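Local coordinates for protein tryptophan decarboxylase 1 (Oryza sativa subsp. japonica, PDB 6KHO) that catalyses the pyridoxal phosphate-dependent decarboxylation of L-tryptophan to tryptamine and of 5-hydroxy-L-tryptophan to serotonin, working as a homodimer, at residues Y61-E65 against L66-P70. Sequence-based numbering, arbitrary orientation.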
# COMPACT_ATOMS: atom_id res chain seq x y z
N TYR A 61 4.03 22.19 -14.95
CA TYR A 61 2.89 23.08 -15.12
C TYR A 61 2.06 23.22 -13.85
O TYR A 61 1.48 24.29 -13.59
CB TYR A 61 2.01 22.58 -16.27
CG TYR A 61 0.94 21.61 -15.83
CD1 TYR A 61 1.21 20.25 -15.71
CD2 TYR A 61 -0.34 22.06 -15.53
CE1 TYR A 61 0.22 19.37 -15.30
CE2 TYR A 61 -1.33 21.19 -15.12
CZ TYR A 61 -1.04 19.85 -15.01
OH TYR A 61 -2.03 18.99 -14.59
N LEU A 62 2.00 22.16 -13.02
CA LEU A 62 0.99 22.12 -11.97
C LEU A 62 1.27 23.15 -10.89
O LEU A 62 0.38 23.93 -10.52
CB LEU A 62 0.88 20.72 -11.36
CG LEU A 62 -0.37 20.62 -10.47
CD1 LEU A 62 -1.62 20.82 -11.33
CD2 LEU A 62 -0.44 19.30 -9.70
N GLN A 63 2.49 23.17 -10.35
CA GLN A 63 2.82 24.18 -9.36
C GLN A 63 2.69 25.60 -9.91
O GLN A 63 2.37 26.53 -9.16
CB GLN A 63 4.23 23.96 -8.81
CG GLN A 63 4.60 24.97 -7.73
CD GLN A 63 5.90 24.67 -7.01
OE1 GLN A 63 6.03 23.64 -6.33
NE2 GLN A 63 6.87 25.58 -7.12
N ASP A 64 2.94 25.80 -11.21
CA ASP A 64 2.67 27.10 -11.82
C ASP A 64 1.22 27.51 -11.62
O ASP A 64 0.94 28.65 -11.23
CB ASP A 64 3.00 27.08 -13.32
CG ASP A 64 4.49 26.92 -13.59
OD1 ASP A 64 5.30 27.11 -12.66
OD2 ASP A 64 4.84 26.61 -14.75
N GLU A 65 0.28 26.59 -11.86
CA GLU A 65 -1.15 26.91 -11.81
C GLU A 65 -1.69 26.93 -10.38
O GLU A 65 -2.25 27.93 -9.93
CB GLU A 65 -1.94 25.91 -12.64
CG GLU A 65 -1.61 26.02 -14.09
CD GLU A 65 -2.58 25.26 -14.92
OE1 GLU A 65 -3.60 24.82 -14.36
OE2 GLU A 65 -2.33 25.11 -16.12
N LEU A 66 -1.56 25.82 -9.65
CA LEU A 66 -1.80 25.92 -8.23
C LEU A 66 -0.66 26.75 -7.66
O LEU A 66 0.16 27.27 -8.41
CB LEU A 66 -1.97 24.52 -7.63
CG LEU A 66 -2.80 23.65 -8.58
CD1 LEU A 66 -2.83 22.20 -8.13
CD2 LEU A 66 -4.22 24.19 -8.73
N ARG A 67 -0.57 26.96 -6.38
CA ARG A 67 0.60 27.79 -6.08
C ARG A 67 1.73 26.94 -5.52
O ARG A 67 1.60 25.73 -5.35
CB ARG A 67 0.23 28.92 -5.13
CG ARG A 67 -0.40 30.07 -5.83
CD ARG A 67 -0.59 31.13 -4.80
NE ARG A 67 -1.56 32.11 -5.20
CZ ARG A 67 -1.87 33.15 -4.45
NH1 ARG A 67 -1.27 33.31 -3.28
NH2 ARG A 67 -2.76 34.01 -4.88
N ALA A 68 2.86 27.60 -5.24
CA ALA A 68 3.99 26.92 -4.63
C ALA A 68 3.77 26.65 -3.15
O ALA A 68 4.47 25.82 -2.57
CB ALA A 68 5.27 27.73 -4.81
N SER A 69 2.83 27.35 -2.52
CA SER A 69 2.62 27.19 -1.10
C SER A 69 1.16 26.87 -0.81
O SER A 69 0.28 27.25 -1.59
CB SER A 69 3.02 28.46 -0.34
OG SER A 69 4.37 28.75 -0.64
N PRO A 70 0.89 26.13 0.27
CA PRO A 70 -0.50 25.87 0.63
C PRO A 70 -1.17 27.15 1.11
O PRO A 70 -0.50 28.04 1.65
CB PRO A 70 -0.37 24.85 1.78
CG PRO A 70 0.97 25.16 2.40
CD PRO A 70 1.84 25.58 1.25
O HOH W 1 7.02 24.13 -3.58
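The amide N of L66 donates to the carbonyl O of L62 (2.8 Å, N-H...O angle 138°), completing an i to i+4 turn just as L66 leaves helical geometry and the chain departs as a loop, extended at L66 and R67. One turn apart, L62 and L66 meet on the same flank: L66 CD1 lies 3.7 Å from both CG and CD1 of L62. Branched, apolar leucine suits this buried seam, where L66 also packs on helix 77-88 and on M138 of the second subunit. Q63, from the next position on the helix, reaches along the backbone of R67 and A68. With CG anti to the backbone N (chi1 -178°) and the chain extended beyond it, its CG sits 3.7 Å from A68 CA and its amide NE2 3.5 Å from A68 CB. The small methyl of A68 lets the glutamine lie close, while the two ends of the amide serve different partners: NE2 donates to the backbone O of T160 of the second subunit, and a water bridges Q63 OE1 (3.0 Å) and A68 O (3.2 Å). At the exposed helix end, E65 OE1 is hydrogen-bonded to S87 OG. The arrangement is a helix C-terminus passing into the loop toward helix 77-88, at the dimer interface of this group II decarboxylase.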